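Local coordinates for protein acid phosphatase (Mycobacterium tuberculosis, PDB 2A6P) that dephosphorylates a broad range of phosphate monoesters, including phosphorylated sugars, and can serve in vivo as a fructose-1,6-bisphosphatase that maintains gluconeogenesis, at residues T70-T73 and A74-G78; G94-E97 and G98-T101; A120-V124 and A125-D129; F149-H152 and G153-R157. One frame throughout, in Å; residues are numbered along the deposited sequence.

Contact 1. Residues T70-T73 and A74-G78; sequences TLDT and AKLAG
Thr70 to Thr73 offer their carbonyl oxygens in turn to the amides of Ala74 to Ala77, the i to i+4 bonding of an alpha-helix. This is the last part of helix 68-76, the helical member of the beta-alpha-beta unit that runs from strand 61-64 to strand 83-84, and it ends in a Schellman motif. The straightest of the four bonds is the third, from Leu76 N to Asp72 O, 2.9 Å long with an N-H...O angle of 171°. At the final turn Ala77 N approaches Thr73 O to 2.7 Å but at a more bent 140°. Gly78 then takes a positive phi, and its N returns to Lys75 O at 2.9 Å.

Among the side chains, Asp72 and Leu76 lie alongside each other one turn apart and point the same way. Leu76 CG stands beside its own backbone N (chi1 -66°), which lays the branch back over the preceding turn, with CG 3.2 Å from Asp72 O. The carboxylate of Asp72 has its charge partner on a neighbouring helix: OD1 forms a salt bridge with Arg42 of helix 39-53, which Leu76 also touches. Thr73 turns OG1 back to Arg69 O, a bond within the helix, while its side chain packs on His18, the inferred phosphohistidine residue. Thr70 OG1 is hydrogen-bonded to Arg67 O and Ser65 O, and the side chain touches His18. At the helix end, the methyl CB of Ala77 sits 3.2 Å from Thr73 O.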
# COMPACT_ATOMS: atom_id res chain seq x y z
N THR A 70 12.53 -17.28 -7.79
CA THR A 70 11.35 -16.63 -8.38
C THR A 70 10.70 -17.57 -9.40
O THR A 70 9.47 -17.64 -9.48
CB THR A 70 11.70 -15.27 -9.07
OG1 THR A 70 12.94 -15.39 -9.79
CG2 THR A 70 11.80 -14.14 -8.04
N LEU A 71 11.51 -18.30 -10.16
CA LEU A 71 10.95 -19.24 -11.13
C LEU A 71 10.18 -20.30 -10.35
O LEU A 71 9.06 -20.68 -10.71
CB LEU A 71 12.06 -19.90 -11.95
CG LEU A 71 12.73 -19.01 -13.00
CD1 LEU A 71 13.95 -19.71 -13.57
CD2 LEU A 71 11.73 -18.68 -14.11
N ASP A 72 10.79 -20.76 -9.26
CA ASP A 72 10.19 -21.77 -8.40
C ASP A 72 8.85 -21.29 -7.86
O ASP A 72 7.86 -22.02 -7.88
CB ASP A 72 11.11 -22.07 -7.22
CG ASP A 72 11.43 -23.54 -7.09
OD1 ASP A 72 10.49 -24.36 -7.16
OD2 ASP A 72 12.62 -23.87 -6.92
N THR A 73 8.83 -20.05 -7.38
CA THR A 73 7.60 -19.47 -6.83
C THR A 73 6.47 -19.48 -7.87
O THR A 73 5.34 -19.88 -7.57
CB THR A 73 7.84 -18.03 -6.35
OG1 THR A 73 8.83 -18.03 -5.31
CG2 THR A 73 6.55 -17.42 -5.81
N ALA A 74 6.78 -19.04 -9.09
CA ALA A 74 5.78 -19.00 -10.16
C ALA A 74 5.18 -20.38 -10.41
O ALA A 74 3.97 -20.52 -10.52
CB ALA A 74 6.41 -18.47 -11.45
N LYS A 75 6.04 -21.39 -10.50
CA LYS A 75 5.59 -22.76 -10.73
C LYS A 75 4.70 -23.23 -9.57
O LYS A 75 3.61 -23.77 -9.79
CB LYS A 75 6.81 -23.69 -10.85
CG LYS A 75 6.46 -25.14 -11.15
CD LYS A 75 7.73 -25.96 -11.28
CE LYS A 75 7.42 -27.40 -11.65
NZ LYS A 75 8.67 -28.20 -11.85
N LEU A 76 5.18 -23.03 -8.34
CA LEU A 76 4.44 -23.42 -7.15
C LEU A 76 3.13 -22.66 -7.03
O LEU A 76 2.16 -23.17 -6.48
CB LEU A 76 5.29 -23.20 -5.91
CG LEU A 76 6.52 -24.11 -5.86
CD1 LEU A 76 7.44 -23.72 -4.72
CD2 LEU A 76 6.06 -25.54 -5.71
N ALA A 77 3.11 -21.43 -7.52
CA ALA A 77 1.91 -20.61 -7.46
C ALA A 77 0.93 -21.07 -8.53
O ALA A 77 -0.18 -20.55 -8.63
CB ALA A 77 2.27 -19.16 -7.68
N GLY A 78 1.36 -22.03 -9.35
CA GLY A 78 0.51 -22.55 -10.41
C GLY A 78 0.39 -21.62 -11.60
O GLY A 78 -0.61 -21.64 -12.32

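Contact 2. Residues G94-E97 and G98-T101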
# COMPACT_ATOMS: atom_id res chain seq x y z
N GLY A 94 26.29 -5.87 -5.47
CA GLY A 94 27.74 -5.79 -5.54
C GLY A 94 28.46 -6.22 -4.27
O GLY A 94 28.27 -7.33 -3.78
N SER A 95 29.26 -5.32 -3.71
CA SER A 95 30.05 -5.61 -2.51
C SER A 95 29.21 -6.00 -1.29
O SER A 95 29.69 -6.73 -0.42
CB SER A 95 30.90 -4.39 -2.14
OG SER A 95 31.62 -3.88 -3.26
N TYR A 96 27.98 -5.51 -1.22
CA TYR A 96 27.11 -5.78 -0.08
C TYR A 96 26.36 -7.11 -0.13
O TYR A 96 25.67 -7.48 0.82
CB TYR A 96 26.13 -4.61 0.07
CG TYR A 96 26.78 -3.30 0.49
CD1 TYR A 96 26.04 -2.12 0.50
CD2 TYR A 96 28.11 -3.24 0.88
CE1 TYR A 96 26.60 -0.92 0.90
CE2 TYR A 96 28.70 -2.03 1.28
CZ TYR A 96 27.93 -0.87 1.29
OH TYR A 96 28.49 0.33 1.68
N GLU A 97 26.48 -7.82 -1.24
CA GLU A 97 25.82 -9.12 -1.36
C GLU A 97 26.06 -9.94 -0.09
O GLU A 97 27.19 -10.07 0.37
CB GLU A 97 26.40 -9.86 -2.57
CG GLU A 97 25.79 -11.23 -2.86
CD GLU A 97 24.42 -11.12 -3.50
OE1 GLU A 97 24.14 -10.05 -4.07
OE2 GLU A 97 23.65 -12.11 -3.44
N GLY A 98 24.99 -10.46 0.49
CA GLY A 98 25.15 -11.27 1.69
C GLY A 98 25.10 -10.52 3.01
O GLY A 98 24.89 -11.14 4.04
N LEU A 99 25.30 -9.21 2.98
CA LEU A 99 25.30 -8.41 4.22
C LEU A 99 23.90 -7.98 4.66
O LEU A 99 23.01 -7.78 3.84
CB LEU A 99 26.16 -7.15 4.06
CG LEU A 99 27.67 -7.30 3.83
CD1 LEU A 99 28.29 -5.92 3.70
CD2 LEU A 99 28.32 -8.05 4.99
N THR A 100 23.72 -7.83 5.97
CA THR A 100 22.46 -7.37 6.51
C THR A 100 22.59 -5.86 6.61
O THR A 100 23.70 -5.32 6.48
CB THR A 100 22.20 -7.93 7.91
OG1 THR A 100 23.21 -7.46 8.81
CG2 THR A 100 22.19 -9.46 7.88
N THR A 101 21.48 -5.17 6.86
CA THR A 101 21.49 -3.72 6.96
C THR A 101 22.37 -3.23 8.13
O THR A 101 23.10 -2.25 7.99
CB THR A 101 20.04 -3.18 7.09
OG1 THR A 101 19.26 -3.63 5.97
CG2 THR A 101 20.05 -1.67 7.11
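A type II beta turn from Tyr96 to Leu99 reverses the chain in the loop between strand 83-84 and helix 101-105. It is closed by Leu99 N donating to Tyr96 O at 2.8 Å, with an N-H...O angle of 163°. Gly98 occupies the third position with a positive phi of 89°, a backbone shape that leaves no room for a CB beside Glu97 O. The same carbonyl of Tyr96 also receives apolar cover, since Leu99 CB lies 3.3 Å from Tyr96 O. Beyond it, Leu99 CG is set beside its own backbone N (chi1 -64°), which carries CD1 back across the turn to within 3.9 Å of Tyr96 CD2. The leucine branch and the tyrosine side chain meet at a slant. The Glu97 side chain bends at chi2, and its OE2 is hydrogen-bonded to Thr33 OG1 and Gly31 N. This side chain lies about 7 Å from that of Glu90, probably the proton donor or acceptor. Tyr96 OH bonds to Glu108 OE2, and its ring meets Trp111 edge-to-face. Both Tyr96 and Leu99 rest on Ile104 of helix 101-105, whose N-cap is Thr100, while Ser95, just before the turn, bonds through OG to Pro119 O, beyond helix 113-116.

Contact 3. Residues A120-V124 and A125-D129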
# COMPACT_ATOMS: atom_id res chain seq x y z
N ALA A 120 30.07 -1.44 -6.32
CA ALA A 120 30.41 -2.52 -7.25
C ALA A 120 29.14 -3.21 -7.75
O ALA A 120 29.21 -4.33 -8.28
CB ALA A 120 31.33 -3.55 -6.57
N GLY A 121 28.00 -2.55 -7.57
CA GLY A 121 26.72 -3.09 -8.01
C GLY A 121 25.91 -2.01 -8.72
O GLY A 121 26.48 -1.14 -9.36
N GLU A 122 24.58 -2.06 -8.59
CA GLU A 122 23.73 -1.06 -9.24
C GLU A 122 23.57 0.20 -8.42
O GLU A 122 23.44 0.16 -7.20
CB GLU A 122 22.33 -1.62 -9.54
CG GLU A 122 22.29 -2.63 -10.66
CD GLU A 122 20.87 -3.07 -10.99
OE1 GLU A 122 20.25 -2.46 -11.88
OE2 GLU A 122 20.38 -4.01 -10.34
N SER A 123 23.58 1.33 -9.12
CA SER A 123 23.40 2.63 -8.48
C SER A 123 21.91 2.92 -8.54
O SER A 123 21.17 2.25 -9.27
CB SER A 123 24.14 3.71 -9.24
OG SER A 123 23.54 3.88 -10.51
N VAL A 124 21.47 3.93 -7.79
CA VAL A 124 20.06 4.31 -7.77
C VAL A 124 19.60 4.63 -9.20
O VAL A 124 18.55 4.15 -9.67
CB VAL A 124 19.83 5.54 -6.84
CG1 VAL A 124 18.38 6.00 -6.91
CG2 VAL A 124 20.22 5.18 -5.40
N ALA A 125 20.41 5.42 -9.91
CA ALA A 125 20.11 5.83 -11.28
C ALA A 125 19.82 4.62 -12.16
O ALA A 125 18.86 4.61 -12.94
CB ALA A 125 21.29 6.62 -11.84
N GLN A 126 20.66 3.59 -12.05
CA GLN A 126 20.48 2.40 -12.86
C GLN A 126 19.19 1.65 -12.55
O GLN A 126 18.51 1.16 -13.45
CB GLN A 126 21.69 1.47 -12.69
CG GLN A 126 22.96 1.99 -13.38
CD GLN A 126 24.14 1.06 -13.22
OE1 GLN A 126 24.66 0.90 -12.12
NE2 GLN A 126 24.56 0.44 -14.31
N VAL A 127 18.83 1.56 -11.27
CA VAL A 127 17.61 0.85 -10.93
C VAL A 127 16.41 1.71 -11.28
O VAL A 127 15.36 1.19 -11.64
CB VAL A 127 17.59 0.45 -9.45
CG1 VAL A 127 16.29 -0.29 -9.14
CG2 VAL A 127 18.78 -0.45 -9.14
N ASN A 128 16.58 3.03 -11.18
CA ASN A 128 15.51 3.97 -11.53
C ASN A 128 15.09 3.74 -12.98
O ASN A 128 13.91 3.68 -13.30
CB ASN A 128 16.00 5.41 -11.37
CG ASN A 128 14.97 6.44 -11.79
OD1 ASN A 128 14.64 6.56 -12.97
ND2 ASN A 128 14.46 7.18 -10.82
N ASP A 129 16.10 3.61 -13.85
CA ASP A 129 15.87 3.38 -15.28
C ASP A 129 15.33 1.99 -15.55
O ASP A 129 14.48 1.81 -16.41
CB ASP A 129 17.16 3.56 -16.07
CG ASP A 129 17.83 4.87 -15.77
OD1 ASP A 129 17.13 5.89 -15.68
OD2 ASP A 129 19.07 4.87 -15.64
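Gln126 reaches back from the first turn of its helix to Ser123, and its side chain can be followed atom by atom. Gln126 CB lies 3.5 Å from Ser123 O. Gln126 CG, held beside its own backbone N (chi1 -72°), passes 3.5 Å from Ser123 OG, and the chain then runs extended to the amide. There CD stays about equally far from Ser123 N and Ser123 OG, and Gln126 OE1 accepts from Ser123 N at 3.2 Å, the donor approaching 16° off the amide plane. Near this tip Gln126 OE1 also lies 3.6 Å from Glu122 CA.

The return bond runs from Gln126 N to Ser123 OG, 3.3 Å long and fairly straight at 162°. Together the two bonds make a capping box, with Ser123 as N-cap of helix 124-141; the serine hydroxyl stands between its own backbone N and carbonyl carbon, where it meets the amide of Gln126. The ordinary helical bonding takes over with Val127 N to Ser123 O and Asn128 N to Val124 O.

Before the cap, Glu122 crosses Val127 at about a right angle, with Glu122 OE1 3.7 Å from Val127 CG2. That carboxylate is gripped at both oxygens, OE1 by a salt bridge to Arg130 further along the helix and OE2 by the backbone N of Asp92. Val127 meanwhile packs against Trp91, Leu168 and Ala158, the last on helix 153-163.

Contact 4. Residues F149-H152 and G153-R157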
# COMPACT_ATOMS: atom_id res chain seq x y z
N PHE A 149 4.11 -9.37 -12.42
CA PHE A 149 5.56 -9.46 -12.29
C PHE A 149 5.87 -10.35 -11.10
O PHE A 149 5.36 -10.10 -10.00
CB PHE A 149 6.20 -8.09 -12.00
CG PHE A 149 6.24 -7.13 -13.17
CD1 PHE A 149 5.95 -7.55 -14.47
CD2 PHE A 149 6.63 -5.81 -12.96
CE1 PHE A 149 6.05 -6.65 -15.55
CE2 PHE A 149 6.74 -4.91 -14.03
CZ PHE A 149 6.44 -5.33 -15.33
N VAL A 150 6.69 -11.37 -11.31
CA VAL A 150 7.12 -12.22 -10.19
C VAL A 150 8.57 -11.76 -10.03
O VAL A 150 9.41 -12.06 -10.88
CB VAL A 150 7.05 -13.70 -10.54
CG1 VAL A 150 7.55 -14.55 -9.35
CG2 VAL A 150 5.62 -14.06 -10.94
N SER A 151 8.85 -11.02 -8.96
CA SER A 151 10.17 -10.43 -8.77
C SER A 151 10.69 -10.44 -7.33
O SER A 151 10.42 -11.37 -6.57
CB SER A 151 10.11 -9.00 -9.36
OG SER A 151 11.33 -8.29 -9.25
N HIS A 152 11.46 -9.40 -6.97
CA HIS A 152 12.04 -9.30 -5.63
C HIS A 152 11.60 -8.09 -4.79
O HIS A 152 10.93 -7.19 -5.29
CB HIS A 152 13.57 -9.32 -5.74
CG HIS A 152 14.10 -10.51 -6.47
ND1 HIS A 152 14.07 -10.61 -7.85
CD2 HIS A 152 14.66 -11.66 -6.03
CE1 HIS A 152 14.58 -11.77 -8.22
NE2 HIS A 152 14.94 -12.43 -7.13
N GLY A 153 11.99 -8.09 -3.52
CA GLY A 153 11.60 -7.04 -2.59
C GLY A 153 11.88 -5.62 -3.02
O GLY A 153 10.95 -4.83 -3.23
N HIS A 154 13.16 -5.29 -3.14
CA HIS A 154 13.53 -3.94 -3.53
C HIS A 154 13.10 -3.57 -4.94
O HIS A 154 12.53 -2.49 -5.13
CB HIS A 154 15.04 -3.73 -3.32
CG HIS A 154 15.44 -3.70 -1.87
ND1 HIS A 154 16.72 -3.96 -1.44
CD2 HIS A 154 14.72 -3.44 -0.75
CE1 HIS A 154 16.78 -3.87 -0.12
NE2 HIS A 154 15.57 -3.55 0.32
N PHE A 155 13.33 -4.44 -5.91
CA PHE A 155 12.92 -4.09 -7.27
C PHE A 155 11.41 -3.91 -7.40
O PHE A 155 10.96 -2.98 -8.06
CB PHE A 155 13.40 -5.11 -8.31
CG PHE A 155 13.18 -4.65 -9.73
CD1 PHE A 155 13.88 -3.55 -10.23
CD2 PHE A 155 12.20 -5.24 -10.54
CE1 PHE A 155 13.61 -3.05 -11.52
CE2 PHE A 155 11.93 -4.74 -11.83
CZ PHE A 155 12.62 -3.64 -12.31
N SER A 156 10.62 -4.79 -6.79
CA SER A 156 9.16 -4.65 -6.84
C SER A 156 8.78 -3.27 -6.29
O SER A 156 7.92 -2.58 -6.84
CB SER A 156 8.48 -5.75 -6.03
OG SER A 156 8.65 -7.02 -6.63
N ARG A 157 9.40 -2.88 -5.18
CA ARG A 157 9.13 -1.58 -4.58
C ARG A 157 9.55 -0.47 -5.53
O ARG A 157 8.94 0.60 -5.55
CB ARG A 157 9.94 -1.39 -3.31
CG ARG A 157 9.61 -2.27 -2.14
CD ARG A 157 10.35 -1.63 -0.98
NE ARG A 157 10.71 -2.56 0.06
CZ ARG A 157 11.31 -2.19 1.18
NH1 ARG A 157 11.59 -0.91 1.39
NH2 ARG A 157 11.63 -3.11 2.08
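Ser156 grips the carbonyl oxygen of His152 twice, at the point where strand 147-151 gives way to helix 153-163 in the alpha/beta core of the histidine phosphatase fold. His152 is the N-cap residue of that helix and, by similarity, a probable stabiliser of the transition state.

The hydrogen bonds come first. Ser156 N donates to His152 O at 2.8 Å in the opening helical bond, and Ser156 OG donates to His152 O at 2.7 Å. Backbone and hydroxyl approach from opposite faces of the carbonyl plane, tilted 27° and 34° from it. OG lies beside its own backbone N (chi1 -68°), which brings the hydroxyl back to the start of the turn. Two donors on one carbonyl are consistent with a firmly fixed backbone beneath the His152 ring.

Partners beyond the two segments place the turn in the active site. The imidazole of His152 meets the ring of His18, their planes steeply inclined, and the side chain also touches Glu90. The carboxylate of Glu90 accepts from the amides of His154 and Phe155 in the first helical turn, while glycerol, probably from the crystallisation liquor, is bound at Gly153 N and His154 N. Arg157, further along, forms a salt bridge with Glu187 of the second subunit.

Packing is the remaining kind. Ser151 CB lies 3.7 Å from Ser156 OG. Ser151 OG, hydrogen-bonded to Leu88 O, also comes to the edge of the Phe155 ring near its plane, 3.4 Å from Phe155 CD2.

The contacts follow in chain order, all within the region that belongs to the histidine phosphatase superfamily. Contact 4 lies at its middle, about 1 Å from the chain's centre, where the inner strand 147-151 leads into helix 153-163. Contact 1, its centre about 14 Å from that of contact 4, touches it through Thr70, which packs on Ser151 and His152. Contact 3 meets contact 4 through Val127 and Phe155, with centres about 15 Å apart, and lies on the opposite side of the chain's centre from contact 1. Contact 2 is peripheral and reaches contact 3 through Ser95 and Ala120. Contacts 1 and 3 thus each touch contact 4, which holds His152, while contact 2 meets only contact 3 of the three.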